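Local coordinates for protein extracellular invertase (Aspergillus kawachii, PDB 5XH8) that probably hydrolyses sucrose and transfers its beta-fructofuranosyl unit to acceptor sugars, with high transfructosylation activity, as a beta-fructofuranosidase of glycoside hydrolase family 32, at residues A[93-98]-A[119-124]; A[191-196]-A[217-222]; A[381-386]-A[529-534]. All blocks are in the same frame, centred on the assembly; numbering follows the deposited sequence.

Contact 1 (A[93-98]-A[119-124]); sequences DPVAVF and SYLPIH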
loop_
_atom_site.group_PDB
_atom_site.type_symbol
_atom_site.label_atom_id
_atom_site.label_comp_id
_atom_site.label_asym_id
_atom_site.label_seq_id
_atom_site.Cartn_x
_atom_site.Cartn_y
_atom_site.Cartn_z
ATOM N N ASP A 93 -4.117 -1.032 -8.537
ATOM C CA ASP A 93 -3.386 -0.933 -9.813
ATOM C C ASP A 93 -3.993 0.145 -10.730
ATOM O O ASP A 93 -4.337 -0.137 -11.876
ATOM C CB ASP A 93 -3.333 -2.300 -10.517
ATOM C CG ASP A 93 -4.696 -2.966 -10.670
ATOM O OD1 ASP A 93 -5.739 -2.342 -10.388
ATOM O OD2 ASP A 93 -4.707 -4.145 -11.083
ATOM N N PRO A 94 -4.138 1.383 -10.221
ATOM C CA PRO A 94 -4.808 2.412 -11.031
ATOM C C PRO A 94 -4.029 2.766 -12.302
ATOM O O PRO A 94 -4.639 3.180 -13.276
ATOM C CB PRO A 94 -4.890 3.622 -10.067
ATOM C CG PRO A 94 -3.705 3.420 -9.132
ATOM C CD PRO A 94 -3.629 1.921 -8.949
ATOM N N VAL A 95 -2.701 2.557 -12.319
ATOM C CA VAL A 95 -1.876 2.977 -13.452
ATOM C C VAL A 95 -1.554 1.805 -14.383
ATOM O O VAL A 95 -1.667 1.954 -15.590
ATOM C CB VAL A 95 -0.608 3.712 -12.954
ATOM C CG1 VAL A 95 0.390 3.948 -14.075
ATOM C CG2 VAL A 95 -1.020 5.030 -12.312
ATOM N N ALA A 96 -1.154 0.650 -13.851
ATOM C CA ALA A 96 -0.756 -0.455 -14.721
ATOM C C ALA A 96 -0.847 -1.806 -14.036
ATOM O O ALA A 96 -0.819 -1.900 -12.785
ATOM C CB ALA A 96 0.666 -0.222 -15.248
ATOM N N VAL A 97 -0.966 -2.833 -14.872
ATOM C CA VAL A 97 -0.852 -4.213 -14.464
ATOM C C VAL A 97 0.462 -4.720 -15.033
ATOM O O VAL A 97 0.648 -4.744 -16.263
ATOM C CB VAL A 97 -1.993 -5.069 -15.023
ATOM C CG1 VAL A 97 -1.715 -6.575 -14.821
ATOM C CG2 VAL A 97 -3.307 -4.674 -14.375
ATOM N N PHE A 98 1.364 -5.120 -14.141
ATOM C CA PHE A 98 2.644 -5.722 -14.526
ATOM C C PHE A 98 2.549 -7.251 -14.374
ATOM O O PHE A 98 1.470 -7.805 -14.117
ATOM C CB PHE A 98 3.781 -5.092 -13.703
ATOM C CG PHE A 98 4.309 -3.753 -14.225
ATOM C CD1 PHE A 98 3.698 -3.038 -15.286
ATOM C CD2 PHE A 98 5.414 -3.179 -13.605
ATOM C CE1 PHE A 98 4.212 -1.807 -15.695
ATOM C CE2 PHE A 98 5.921 -1.948 -14.024
ATOM C CZ PHE A 98 5.335 -1.271 -15.073
ATOM N N SER A 119 0.900 1.736 -9.235
ATOM C CA SER A 119 0.217 2.974 -8.841
ATOM C C SER A 119 0.923 4.282 -9.238
ATOM O O SER A 119 0.306 5.356 -9.161
ATOM C CB SER A 119 -0.002 2.969 -7.342
ATOM O OG SER A 119 -0.787 1.869 -6.948
ATOM N N TYR A 120 2.191 4.206 -9.646
ATOM C CA TYR A 120 3.001 5.391 -9.999
ATOM C C TYR A 120 3.990 5.037 -11.093
ATOM O O TYR A 120 4.615 3.974 -11.043
ATOM C CB TYR A 120 3.803 5.937 -8.798
ATOM C CG TYR A 120 2.909 6.431 -7.706
ATOM C CD1 TYR A 120 2.352 7.717 -7.751
ATOM C CD2 TYR A 120 2.566 5.600 -6.644
ATOM C CE1 TYR A 120 1.470 8.142 -6.768
ATOM C CE2 TYR A 120 1.664 6.013 -5.666
ATOM C CZ TYR A 120 1.123 7.275 -5.727
ATOM O OH TYR A 120 0.253 7.680 -4.745
ATOM N N LEU A 121 4.122 5.945 -12.053
ATOM C CA LEU A 121 5.096 5.862 -13.137
ATOM C C LEU A 121 5.801 7.245 -13.216
ATOM O O LEU A 121 5.236 8.231 -12.778
ATOM C CB LEU A 121 4.384 5.553 -14.455
ATOM C CG LEU A 121 3.876 4.130 -14.681
ATOM C CD1 LEU A 121 3.106 4.054 -16.000
ATOM C CD2 LEU A 121 5.030 3.132 -14.713
ATOM N N PRO A 122 7.031 7.330 -13.725
ATOM C CA PRO A 122 7.790 6.207 -14.325
ATOM C C PRO A 122 8.496 5.332 -13.300
ATOM O O PRO A 122 8.684 5.732 -12.169
ATOM C CB PRO A 122 8.840 6.930 -15.183
ATOM C CG PRO A 122 9.087 8.202 -14.457
ATOM C CD PRO A 122 7.739 8.618 -13.875
ATOM N N ILE A 123 8.914 4.147 -13.729
ATOM C CA ILE A 123 9.677 3.239 -12.900
ATOM C C ILE A 123 10.857 2.794 -13.754
ATOM O O ILE A 123 10.663 2.259 -14.860
ATOM C CB ILE A 123 8.833 1.989 -12.510
ATOM C CG1 ILE A 123 7.538 2.382 -11.762
ATOM C CG2 ILE A 123 9.666 0.999 -11.709
ATOM C CD1 ILE A 123 6.505 1.277 -11.792
ATOM N N HIS A 124 12.070 3.009 -13.252
ATOM C CA HIS A 124 13.275 2.525 -13.942
ATOM C C HIS A 124 14.465 2.440 -12.990
ATOM O O HIS A 124 14.599 3.253 -12.097
ATOM C CB HIS A 124 13.615 3.401 -15.155
ATOM C CG HIS A 124 14.514 2.733 -16.140
ATOM N ND1 HIS A 124 15.856 3.028 -16.238
ATOM C CD2 HIS A 124 14.274 1.759 -17.050
ATOM C CE1 HIS A 124 16.402 2.287 -17.184
ATOM N NE2 HIS A 124 15.466 1.503 -17.690
#
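V95 and L121 meet through their methyl branches, and following V95 outward from its backbone shows how the two segments touch. V95 CB lies 4.1 Å from S119 C, just inside contact range. There the side chain forks. CG1, placed anti to the backbone N (chi1 170°), runs to the leucine, with V95 CG1 only 3.3 Å from L121 CD1, tighter than ordinary van der Waals packing of carbons. CG2 takes the other direction, V95 CG2 coming to 3.4 Å from S119 O, so one methyl meets apolar carbon and the other a backbone oxygen. Two further van der Waals contacts extend the patch. P94 lays the CD corner of its ring near the serine hydroxyl, P94 CD standing 3.5 Å from S119 OG. At the far end the F98 ring and the I123 side chain approach from opposite directions; I123 CD1 comes obliquely to the ring and lies 4.0 Å from F98 CE2.

Both segments flank neighbouring strands of one antiparallel blade of the family 32 beta-propeller: strand 96-103 begins within 93-98, whereas 119-124 is the loop leaving its neighbour, strand 112-118. V95 and A96 both pair with V118, a classic beta bulge immediately before S119. No hydrogen bond joins the two segments, and a cis peptide precedes P122 within the loop.

Several flanks are occupied by other groups. I91 of the second subunit packs on P94 and S119, and Y120 OH is hydrogen-bonded to N92 OD1 of that subunit, the amide oxygen acting as acceptor. R170 of strand 166-176 and E134 of strand 134-140 touch both F98 and I123, and a glycerol, probably from the crystallisation liquor, is hydrogen-bonded to I123 O.

Contact 2 (A[191-196]-A[217-222]); sequences WYTVIS and QYWEYL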
loop_
_atom_site.group_PDB
_atom_site.type_symbol
_atom_site.label_atom_id
_atom_site.label_comp_id
_atom_site.label_asym_id
_atom_site.label_seq_id
_atom_site.Cartn_x
_atom_site.Cartn_y
_atom_site.Cartn_z
ATOM N N TRP A 191 4.482 -22.681 -0.779
ATOM C CA TRP A 191 4.634 -21.852 -1.971
ATOM C C TRP A 191 5.625 -20.776 -1.617
ATOM O O TRP A 191 5.472 -20.104 -0.592
ATOM C CB TRP A 191 3.293 -21.259 -2.407
ATOM C CG TRP A 191 2.470 -22.221 -3.214
ATOM C CD1 TRP A 191 1.387 -22.974 -2.784
ATOM C CD2 TRP A 191 2.631 -22.516 -4.600
ATOM N NE1 TRP A 191 0.896 -23.717 -3.825
ATOM C CE2 TRP A 191 1.635 -23.459 -4.949
ATOM C CE3 TRP A 191 3.516 -22.065 -5.591
ATOM C CZ2 TRP A 191 1.513 -23.977 -6.239
ATOM C CZ3 TRP A 191 3.386 -22.581 -6.878
ATOM C CH2 TRP A 191 2.402 -23.528 -7.186
ATOM N N TYR A 192 6.676 -20.675 -2.430
ATOM C CA TYR A 192 7.636 -19.584 -2.415
ATOM C C TYR A 192 7.289 -18.577 -3.509
ATOM O O TYR A 192 6.633 -18.928 -4.484
ATOM C CB TYR A 192 9.066 -20.106 -2.634
ATOM C CG TYR A 192 9.439 -21.108 -1.561
ATOM C CD1 TYR A 192 9.888 -20.682 -0.304
ATOM C CD2 TYR A 192 9.262 -22.466 -1.772
ATOM C CE1 TYR A 192 10.190 -21.596 0.693
ATOM C CE2 TYR A 192 9.561 -23.390 -0.781
ATOM C CZ TYR A 192 10.024 -22.956 0.448
ATOM O OH TYR A 192 10.291 -23.874 1.438
ATOM N N THR A 193 7.752 -17.347 -3.322
ATOM C CA THR A 193 7.706 -16.321 -4.343
ATOM C C THR A 193 9.050 -15.653 -4.405
ATOM O O THR A 193 9.594 -15.271 -3.374
ATOM C CB THR A 193 6.622 -15.261 -4.029
ATOM O OG1 THR A 193 5.328 -15.889 -4.031
ATOM C CG2 THR A 193 6.639 -14.172 -5.062
ATOM N N VAL A 194 9.586 -15.511 -5.614
ATOM C CA VAL A 194 10.663 -14.547 -5.857
ATOM C C VAL A 194 10.107 -13.289 -6.501
ATOM O O VAL A 194 9.208 -13.357 -7.350
ATOM C CB VAL A 194 11.885 -15.062 -6.667
ATOM C CG1 VAL A 194 12.718 -16.010 -5.802
ATOM C CG2 VAL A 194 11.489 -15.705 -7.988
ATOM N N ILE A 195 10.665 -12.148 -6.087
ATOM C CA ILE A 195 10.358 -10.858 -6.683
ATOM C C ILE A 195 11.677 -10.341 -7.222
ATOM O O ILE A 195 12.701 -10.474 -6.547
ATOM C CB ILE A 195 9.718 -9.900 -5.650
ATOM C CG1 ILE A 195 8.382 -10.501 -5.130
ATOM C CG2 ILE A 195 9.510 -8.525 -6.281
ATOM C CD1 ILE A 195 7.664 -9.674 -4.066
ATOM N N SER A 196 11.668 -9.784 -8.430
ATOM C CA SER A 196 12.914 -9.410 -9.114
ATOM C C SER A 196 13.165 -7.925 -9.073
ATOM O O SER A 196 12.246 -7.106 -9.246
ATOM C CB SER A 196 12.917 -9.885 -10.572
ATOM O OG SER A 196 12.770 -11.292 -10.644
ATOM N N GLN A 217 -2.196 -14.625 2.201
ATOM C CA GLN A 217 -2.380 -13.239 2.635
ATOM C C GLN A 217 -1.045 -12.600 2.978
ATOM O O GLN A 217 -0.776 -11.448 2.613
ATOM C CB GLN A 217 -3.323 -13.230 3.837
ATOM C CG GLN A 217 -3.833 -11.880 4.275
ATOM C CD GLN A 217 -4.630 -11.172 3.197
ATOM O OE1 GLN A 217 -5.471 -11.767 2.531
ATOM N NE2 GLN A 217 -4.347 -9.913 3.007
ATOM N N TYR A 218 -0.200 -13.367 3.672
ATOM C CA TYR A 218 1.038 -12.876 4.210
ATOM C C TYR A 218 2.198 -13.690 3.681
ATOM O O TYR A 218 2.110 -14.932 3.531
ATOM C CB TYR A 218 0.995 -12.886 5.745
ATOM C CG TYR A 218 -0.055 -11.970 6.310
ATOM C CD1 TYR A 218 0.117 -10.584 6.252
ATOM C CD2 TYR A 218 -1.241 -12.474 6.896
ATOM C CE1 TYR A 218 -0.861 -9.715 6.745
ATOM C CE2 TYR A 218 -2.216 -11.606 7.409
ATOM C CZ TYR A 218 -2.010 -10.218 7.322
ATOM O OH TYR A 218 -2.935 -9.307 7.797
ATOM N N TRP A 219 3.278 -12.973 3.390
ATOM C CA TRP A 219 4.455 -13.536 2.750
ATOM C C TRP A 219 5.682 -13.174 3.567
ATOM O O TRP A 219 6.071 -12.002 3.676
ATOM C CB TRP A 219 4.550 -13.048 1.286
ATOM C CG TRP A 219 3.422 -13.613 0.498
ATOM C CD1 TRP A 219 2.161 -13.112 0.416
ATOM C CD2 TRP A 219 3.427 -14.828 -0.260
ATOM N NE1 TRP A 219 1.374 -13.934 -0.353
ATOM C CE2 TRP A 219 2.132 -14.994 -0.781
ATOM C CE3 TRP A 219 4.400 -15.806 -0.526
ATOM C CZ2 TRP A 219 1.783 -16.087 -1.563
ATOM C CZ3 TRP A 219 4.054 -16.891 -1.310
ATOM C CH2 TRP A 219 2.764 -17.027 -1.821
ATOM N N GLU A 220 6.290 -14.199 4.160
ATOM C CA GLU A 220 7.417 -14.013 5.052
ATOM C C GLU A 220 8.665 -13.787 4.229
ATOM O O GLU A 220 8.979 -14.581 3.349
ATOM C CB GLU A 220 7.563 -15.245 5.939
ATOM C CG GLU A 220 8.724 -15.164 6.910
ATOM C CD GLU A 220 8.820 -16.388 7.816
ATOM O OE1 GLU A 220 8.191 -17.429 7.555
ATOM O OE2 GLU A 220 9.531 -16.283 8.814
ATOM N N TYR A 221 9.393 -12.720 4.523
ATOM C CA TYR A 221 10.601 -12.383 3.790
ATOM C C TYR A 221 11.766 -13.282 4.224
ATOM O O TYR A 221 12.022 -13.418 5.419
ATOM C CB TYR A 221 10.968 -10.919 4.021
ATOM C CG TYR A 221 12.211 -10.470 3.273
ATOM C CD1 TYR A 221 12.346 -10.693 1.895
ATOM C CD2 TYR A 221 13.249 -9.818 3.937
ATOM C CE1 TYR A 221 13.490 -10.274 1.215
ATOM C CE2 TYR A 221 14.390 -9.397 3.265
ATOM C CZ TYR A 221 14.501 -9.620 1.904
ATOM O OH TYR A 221 15.650 -9.216 1.254
ATOM N N LEU A 222 12.462 -13.875 3.255
ATOM C CA LEU A 222 13.582 -14.789 3.514
ATOM C C LEU A 222 14.927 -14.272 3.040
ATOM O O LEU A 222 15.928 -15.013 3.038
ATOM C CB LEU A 222 13.303 -16.127 2.858
ATOM C CG LEU A 222 12.055 -16.835 3.368
ATOM C CD1 LEU A 222 11.774 -18.033 2.499
ATOM C CD2 LEU A 222 12.188 -17.244 4.841
#
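W191 meets the indole of W219 with both its backbone and the base of its side chain: W191 O lies 3.6 Å from W219 CZ3, and W191 CB is 4.3 Å from W219 CH2. At Y192 the chain presents another face. Its ring takes a leucine methyl at the edge, near the ring plane, with L222 CD1 4.3 Å from Y192 CD1, while its hydroxyl bonds to D181 and S186. T193 then turns back toward the indole, and the two side chains cross at about a right angle. With chi1 at -63°, OG1 sits beside the backbone N, and T193 OG1 approaches W219 CZ3 to 3.2 Å.

Strands 191-196 and 219-222 belong to one four-stranded antiparallel blade of the propeller, separated by strand 203-211. Their segment axes come no closer than 8.6 Å and run at 61°, so the contact is made by side chains, chiefly the W219 indole, and by W191 O.

The indole NE1 is hydrogen-bonded to F216 O, which probably helps to hold the ring's orientation. T193 OG1 is buried with no hydrogen-bonding partner in the model, and its near neighbour here is indole carbon, so the contact is packing rather than polar pairing.

Contact 3 (A[381-386]-A[529-534]); sequences IPNVVD and VLNGGE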
loop_
_atom_site.group_PDB
_atom_site.type_symbol
_atom_site.label_atom_id
_atom_site.label_comp_id
_atom_site.label_asym_id
_atom_site.label_seq_id
_atom_site.Cartn_x
_atom_site.Cartn_y
_atom_site.Cartn_z
ATOM N N ILE A 381 26.801 -33.885 -21.828
ATOM C CA ILE A 381 27.627 -34.038 -23.003
ATOM C C ILE A 381 28.758 -35.027 -22.656
ATOM O O ILE A 381 29.718 -34.647 -21.971
ATOM C CB ILE A 381 28.231 -32.695 -23.428
ATOM C CG1 ILE A 381 27.139 -31.616 -23.563
ATOM C CG2 ILE A 381 28.978 -32.859 -24.742
ATOM C CD1 ILE A 381 27.703 -30.239 -23.823
ATOM N N PRO A 382 28.645 -36.295 -23.115
ATOM C CA PRO A 382 29.687 -37.278 -22.762
ATOM C C PRO A 382 30.886 -37.288 -23.717
ATOM O O PRO A 382 30.843 -36.692 -24.797
ATOM C CB PRO A 382 28.931 -38.615 -22.790
ATOM C CG PRO A 382 27.822 -38.405 -23.762
ATOM C CD PRO A 382 27.492 -36.931 -23.772
ATOM N N ASN A 383 31.958 -37.948 -23.284
ATOM C CA ASN A 383 33.106 -38.261 -24.145
ATOM C C ASN A 383 33.809 -37.025 -24.702
ATOM O O ASN A 383 34.341 -37.042 -25.810
ATOM C CB ASN A 383 32.686 -39.195 -25.296
ATOM C CG ASN A 383 31.983 -40.457 -24.815
ATOM O OD1 ASN A 383 32.236 -40.967 -23.725
ATOM N ND2 ASN A 383 31.100 -40.976 -25.643
ATOM N N VAL A 384 33.829 -35.964 -23.909
ATOM C CA VAL A 384 34.506 -34.726 -24.265
ATOM C C VAL A 384 35.953 -34.869 -23.824
ATOM O O VAL A 384 36.219 -35.375 -22.734
ATOM C CB VAL A 384 33.851 -33.512 -23.551
ATOM C CG1 VAL A 384 34.703 -32.241 -23.657
ATOM C CG2 VAL A 384 32.447 -33.292 -24.109
ATOM N N VAL A 385 36.866 -34.368 -24.654
ATOM C CA VAL A 385 38.288 -34.445 -24.385
ATOM C C VAL A 385 38.622 -33.471 -23.268
ATOM O O VAL A 385 38.251 -32.296 -23.328
ATOM C CB VAL A 385 39.138 -34.124 -25.637
ATOM C CG1 VAL A 385 40.630 -34.012 -25.294
ATOM C CG2 VAL A 385 38.898 -35.171 -26.711
ATOM N N ASP A 386 39.339 -33.983 -22.266
ATOM C CA ASP A 386 39.674 -33.240 -21.075
ATOM C C ASP A 386 40.840 -32.303 -21.360
ATOM O O ASP A 386 41.969 -32.567 -20.967
ATOM C CB ASP A 386 39.999 -34.219 -19.937
ATOM C CG ASP A 386 40.097 -33.545 -18.581
ATOM O OD1 ASP A 386 40.359 -32.330 -18.500
ATOM O OD2 ASP A 386 39.895 -34.240 -17.571
ATOM N N VAL A 529 35.838 -34.031 -28.932
ATOM C CA VAL A 529 35.066 -35.197 -28.540
ATOM C C VAL A 529 35.773 -36.481 -29.029
ATOM O O VAL A 529 36.498 -36.448 -30.018
ATOM C CB VAL A 529 33.637 -35.071 -29.116
ATOM C CG1 VAL A 529 32.787 -36.289 -28.804
ATOM C CG2 VAL A 529 32.963 -33.822 -28.548
ATOM N N LEU A 530 35.540 -37.594 -28.333
ATOM C CA LEU A 530 36.176 -38.880 -28.623
ATOM C C LEU A 530 35.120 -39.954 -28.902
ATOM O O LEU A 530 34.297 -40.246 -28.043
ATOM C CB LEU A 530 37.033 -39.290 -27.426
ATOM C CG LEU A 530 38.110 -40.341 -27.689
ATOM C CD1 LEU A 530 39.356 -39.663 -28.257
ATOM C CD2 LEU A 530 38.424 -41.122 -26.415
ATOM N N ASN A 531 35.138 -40.527 -30.105
ATOM C CA ASN A 531 34.224 -41.616 -30.483
ATOM C C ASN A 531 34.938 -42.603 -31.387
ATOM O O ASN A 531 35.601 -42.196 -32.341
ATOM C CB ASN A 531 33.000 -41.070 -31.207
ATOM C CG ASN A 531 31.928 -40.589 -30.250
ATOM O OD1 ASN A 531 31.056 -41.356 -29.846
ATOM N ND2 ASN A 531 31.979 -39.312 -29.891
ATOM N N GLY A 532 34.786 -43.895 -31.090
ATOM C CA GLY A 532 35.551 -44.959 -31.750
ATOM C C GLY A 532 37.055 -44.741 -31.665
ATOM O O GLY A 532 37.775 -45.026 -32.620
ATOM N N GLY A 533 37.515 -44.203 -30.532
ATOM C CA GLY A 533 38.917 -43.841 -30.329
ATOM C C GLY A 533 39.511 -42.790 -31.259
ATOM O O GLY A 533 40.731 -42.704 -31.367
ATOM N N GLU A 534 38.673 -41.997 -31.926
ATOM C CA GLU A 534 39.139 -40.897 -32.770
ATOM C C GLU A 534 38.660 -39.593 -32.144
ATOM O O GLU A 534 37.480 -39.464 -31.807
ATOM C CB GLU A 534 38.579 -41.007 -34.185
ATOM C CG GLU A 534 38.795 -42.344 -34.880
ATOM C CD GLU A 534 38.117 -42.391 -36.243
ATOM O OE1 GLU A 534 38.508 -41.596 -37.129
ATOM O OE2 GLU A 534 37.191 -43.215 -36.429
#
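This is a backbone-centred surface contact between the two GH32 domains: N383 and V384, in the family's N-terminal beta-propeller range, meet V529 and L530 of the C-terminal domain, a beta-sandwich in this family. The evidence is a single beta bridge, V384 with V529, a non-hydrogen-bonded antiparallel pair whose CA atoms are 4.3 Å apart. The bond from L530 N to N383 O, 2.8 Å long with an N-H...O angle of 154°, flanks the pair on one side and the V385-D528 backbone bond on the other, while V384 also bonds to V409 of strand 408-418. The acceptor angle at the N383 carbonyl is 170°, so the donor arrives almost head-on to that group. The same oxygen, N383 O, also receives a CA-H...O contact from V529 CA at 3.4 Å.

The chain turns a corner at N383, whose phi and psi are both positive. On the other segment, strand 529-531 leads into a type I' beta turn from N531 to E534, with G532 and G533 at its centre. Reciprocal backbone bonds between N531 and E534 close this hairpin toward strand 534-547.

Side chains add mainly van der Waals contact around the bridge. V385 CG2 packs 3.9 Å from V529 N, and Q535 touches both V385 and L530 from the adjoining strand. V529 has CG1 anti to its backbone nitrogen (chi1 177°), which brings that methyl to 3.5 Å from N383 O. At the neighbouring position, N383 CB rests 3.4 Å from the carbonyl oxygen L530 O.

Contacts 1 and 2 occupy two four-stranded blades of the propeller, one built from 96-150 and the next from 166-227. Their centres are 21 Å apart and their nearest atoms about 9 Å, so they do not touch, yet both lie on the same side of the chain's centre and both reach the second subunit. Contact 3 joins the propeller to the C-terminal domain, with its centre 53 Å from that of contact 1 and 45 Å from that of contact 2; no other chain of the assembly touches it. A glycerol lies about 3 Å from the F98 side chain (contact 1), whereas the T193 side chain (contact 2) is about 13 Å from one.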